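Local coordinates for protein phenolic acid decarboxylase (Sedimentibacter hydroxybenzoicus, PDB 7AE5) that catalyses the reversible, non-oxidative decarboxylation of 4-hydroxybenzoate and 3,4-dihydroxybenzoate, using prenylated FMN and manganese, in anaerobic detoxification of phenolic compounds, at residues Y5-L8 / R9-L12; L212-F215 / M216-P220. All coordinates share one frame; numbering follows the deposited sequence.

Interaction 1: residues Y5-L8 / R9-L12; sequences YKDL and REFL
Tyr5 and Phe11 form the aromatic part of this local contact, a T-shaped pair in which the edge of Phe11 meets the face of Tyr5, the planes at 84° to each other. Phe11 CD1 lies over the rim of the tyrosine ring, 3.6 Å from Tyr5 CZ. With its ring anti to the backbone N (chi1 -176°), Phe11 also lays CB off-centre over the same ring, a CH-pi contact 4.2 Å from the centroid. Tyrosine suits this place because its ring can pack on the helix while its hydroxyl hydrogen-bonds to Leu76 O.

The polar contacts tie the chain before the helix to its first turn. Asp7 OD1 receives Glu10 N at 2.9 Å, nearly along its C-O axis and almost straight (171°). An aspartate is short enough to turn back onto its own helix end, and its charge should be favoured there by the helix dipole; OD2 has a second partner in the salt bridge to Arg300. Glu10 reaches the other way: its extended chain brings OE1 into a 2.6 Å hydrogen bond with Lys6 N, which arrives from above the carboxylate plane. This bond ties the amide of Lys6, the residue before the cap, to the helix, while Glu10 OE2 lies 3.4 Å from Lys6 CB.

Apolar contact is made by Leu8 and Leu12, one turn apart, whose branch carbons CG and CG come within 3.9 Å. Along the backbone, Leu12 N donates a hydrogen bond to Leu8 O at 2.7 Å. Both leucines also touch Val64 of strand 62-65, so branched apolar chains suit this side of the helix.

Together these features make an N-cap, with Asp7 as the capping residue of helix 8-17, reinforced by a glutamate at the third helical position and an aromatic pair closing over the first turn.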
# COMPACT_ATOMS: atom_id res chain seq x y z
N TYR C 5 7.79 -49.36 21.77
CA TYR C 5 8.84 -50.02 21.02
C TYR C 5 10.16 -49.91 21.78
O TYR C 5 10.57 -48.81 22.17
CB TYR C 5 9.00 -49.41 19.62
CG TYR C 5 7.71 -49.33 18.84
CD1 TYR C 5 6.87 -48.22 18.94
CD2 TYR C 5 7.32 -50.37 18.01
CE1 TYR C 5 5.69 -48.15 18.22
CE2 TYR C 5 6.14 -50.31 17.29
CZ TYR C 5 5.33 -49.20 17.40
OH TYR C 5 4.16 -49.14 16.68
N LYS C 6 10.81 -51.06 21.98
CA LYS C 6 12.09 -51.09 22.69
C LYS C 6 13.27 -50.75 21.78
O LYS C 6 14.34 -50.42 22.30
CB LYS C 6 12.31 -52.46 23.32
CG LYS C 6 11.98 -52.53 24.80
CD LYS C 6 12.76 -53.65 25.48
CE LYS C 6 12.56 -54.98 24.77
NZ LYS C 6 12.85 -56.14 25.66
N ASP C 7 13.10 -50.83 20.47
CA ASP C 7 14.17 -50.55 19.52
C ASP C 7 13.54 -50.30 18.15
O ASP C 7 12.32 -50.17 18.02
CB ASP C 7 15.20 -51.69 19.50
CG ASP C 7 14.57 -53.05 19.24
OD1 ASP C 7 13.57 -53.14 18.51
OD2 ASP C 7 15.10 -54.05 19.78
N LEU C 8 14.39 -50.22 17.13
CA LEU C 8 13.91 -50.00 15.77
C LEU C 8 13.32 -51.26 15.15
O LEU C 8 12.37 -51.17 14.37
CB LEU C 8 15.05 -49.47 14.89
CG LEU C 8 14.83 -49.39 13.38
CD1 LEU C 8 14.02 -48.16 13.02
CD2 LEU C 8 16.15 -49.41 12.64
N ARG C 9 13.86 -52.43 15.50
CA ARG C 9 13.40 -53.68 14.89
C ARG C 9 11.95 -53.97 15.25
O ARG C 9 11.18 -54.46 14.41
CB ARG C 9 14.30 -54.83 15.32
CG ARG C 9 15.76 -54.58 15.01
CD ARG C 9 16.61 -55.80 15.30
NE ARG C 9 18.01 -55.57 14.95
CZ ARG C 9 18.90 -56.54 14.77
NH1 ARG C 9 18.58 -57.81 14.91
NH2 ARG C 9 20.15 -56.21 14.45
N GLU C 10 11.56 -53.70 16.50
CA GLU C 10 10.16 -53.84 16.87
C GLU C 10 9.28 -52.92 16.04
O GLU C 10 8.20 -53.31 15.58
CB GLU C 10 9.97 -53.57 18.36
CG GLU C 10 10.35 -54.73 19.26
CD GLU C 10 10.39 -54.34 20.73
OE1 GLU C 10 9.79 -53.31 21.09
OE2 GLU C 10 11.03 -55.07 21.52
N PHE C 11 9.73 -51.68 15.83
CA PHE C 11 8.97 -50.73 15.02
C PHE C 11 8.93 -51.16 13.56
O PHE C 11 7.90 -51.01 12.89
CB PHE C 11 9.55 -49.33 15.16
CG PHE C 11 8.78 -48.28 14.43
CD1 PHE C 11 7.45 -48.05 14.72
CD2 PHE C 11 9.38 -47.51 13.44
CE1 PHE C 11 6.73 -47.08 14.05
CE2 PHE C 11 8.67 -46.54 12.77
CZ PHE C 11 7.34 -46.32 13.07
N LEU C 12 10.04 -51.70 13.05
CA LEU C 12 10.09 -52.11 11.65
C LEU C 12 9.10 -53.23 11.37
O LEU C 12 8.41 -53.22 10.34
CB LEU C 12 11.51 -52.54 11.29
CG LEU C 12 12.53 -51.44 11.00
CD1 LEU C 12 13.83 -52.02 10.48
CD2 LEU C 12 11.97 -50.41 10.03

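Interaction 2: residues L212-F215 / M216-P220; sequences LVTF and MASTP. With RB (rubidium ion), chain R.
Met216 follows directly on Phe215, and its side chain runs from the helix backbone to a rubidium ion. CB rests against Phe215 C and Leu212 O, the latter being the carbonyl that accepts Met216 N one turn back. CG passes the ion without binding it. Bends at chi2 (-83°) and chi3 (-38°) fold the chain back, placing SD 2.9 Å from the rubidium, while CE turns toward Val213 O, 3.5 Å away. Phe230 and Val231 of helix 227-234 pack on the same side chain. Methionine suits the place because its long unbranched chain is flexible enough to bring SD to the ion while CE stays on the helix and its apolar body packs on those two residues.

The backbone supplies oxygen ligands: Met216 O and Thr219 O each lie 2.5 Å from the rubidium. Val164 O, Tyr223 OH and Glu227 OE1 complete the coordination.

Near the end of the helix, Ser218 and Thr219 bond back to the carbonyls of Thr214 and Phe215. Thr214 O accepts both Ser218 N, at 2.8 Å, and Ser218 OG, at 3.1 Å, from opposite faces of its plane. Thr219 OG1, set anti to its own carbonyl carbon (chi1 -46°), donates to Phe215 O at 2.7 Å from above that carbonyl's plane.

This is a helix C-terminus turned into a monovalent-cation site: the last turn and the loop after it each point a carbonyl, Met216 O and Thr219 O, at the ion. Two other ligands, Glu227 (predicted to bind manganese) and Val164 (predicted to bind prenylated FMN), place it beside the probable active site of this UbiD-family enzyme.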
# COMPACT_ATOMS: atom_id res chain seq x y z
N LEU C 212 10.72 -42.88 18.80
CA LEU C 212 10.51 -41.75 19.70
C LEU C 212 11.83 -41.12 20.13
O LEU C 212 11.87 -39.93 20.45
CB LEU C 212 9.72 -42.18 20.93
CG LEU C 212 8.19 -42.14 20.82
CD1 LEU C 212 7.72 -40.76 20.37
CD2 LEU C 212 7.69 -43.22 19.89
N VAL C 213 12.91 -41.90 20.15
CA VAL C 213 14.22 -41.35 20.49
C VAL C 213 14.67 -40.39 19.39
O VAL C 213 15.11 -39.26 19.67
CB VAL C 213 15.24 -42.47 20.71
CG1 VAL C 213 16.64 -41.90 20.84
CG2 VAL C 213 14.86 -43.28 21.94
N THR C 214 14.59 -40.83 18.13
CA THR C 214 14.88 -39.94 17.01
C THR C 214 13.97 -38.71 17.04
O THR C 214 14.40 -37.61 16.68
CB THR C 214 14.71 -40.69 15.69
OG1 THR C 214 15.49 -41.90 15.73
CG2 THR C 214 15.17 -39.84 14.52
N PHE C 215 12.72 -38.90 17.46
CA PHE C 215 11.78 -37.78 17.56
C PHE C 215 12.28 -36.74 18.56
O PHE C 215 12.39 -35.55 18.24
CB PHE C 215 10.40 -38.29 17.96
CG PHE C 215 9.28 -37.34 17.64
CD1 PHE C 215 8.96 -37.03 16.33
CD2 PHE C 215 8.54 -36.77 18.66
CE1 PHE C 215 7.93 -36.16 16.04
CE2 PHE C 215 7.50 -35.90 18.38
CZ PHE C 215 7.19 -35.59 17.06
N MET C 216 12.60 -37.17 19.79
CA MET C 216 13.12 -36.23 20.78
C MET C 216 14.45 -35.64 20.34
O MET C 216 14.74 -34.47 20.61
CB MET C 216 13.27 -36.91 22.13
CG MET C 216 13.88 -35.99 23.16
SD MET C 216 15.68 -35.95 23.07
CE MET C 216 16.06 -37.67 22.69
N ALA C 217 15.29 -36.45 19.69
CA ALA C 217 16.57 -35.94 19.21
C ALA C 217 16.35 -34.86 18.16
O ALA C 217 17.07 -33.86 18.11
CB ALA C 217 17.42 -37.08 18.66
N SER C 218 15.33 -35.04 17.31
CA SER C 218 14.94 -34.00 16.37
C SER C 218 14.23 -32.84 17.05
O SER C 218 13.89 -31.86 16.37
CB SER C 218 14.05 -34.59 15.29
OG SER C 218 14.79 -35.46 14.45
N THR C 219 13.98 -32.92 18.36
CA THR C 219 13.37 -31.82 19.09
C THR C 219 14.44 -31.07 19.88
O THR C 219 15.14 -31.68 20.72
CB THR C 219 12.28 -32.32 20.02
OG1 THR C 219 11.44 -33.25 19.32
CG2 THR C 219 11.41 -31.16 20.49
N PRO C 220 14.60 -29.77 19.62
CA PRO C 220 15.68 -28.99 20.24
C PRO C 220 15.19 -28.12 21.40
O PRO C 220 15.91 -27.91 22.38
CB PRO C 220 16.19 -28.12 19.09
CG PRO C 220 15.28 -28.44 17.87
CD PRO C 220 14.06 -29.08 18.44
RB RB R . 16.41 -33.34 22.01

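Overall arrangement
Interaction 1 comes first along the chain, at the start of helix 8-17, and interaction 2 follows some two hundred residues later at the end of helix 211-217. Their centres are 15 Å apart and their nearest atoms about 5 Å, so they do not touch. Asn210 joins the two neighbourhoods: Tyr5 packs on it, and its side chain bonds to Leu212 N. Helix 71-77 borders both: Tyr5 OH bonds to Leu76 O, and Leu212 and Phe215 touch Met77. The residues of interaction 1 also pack on strands 62-65 and 304-306, whereas interaction 2, near the chain's centre, belongs to the Rift-related region and its metal site.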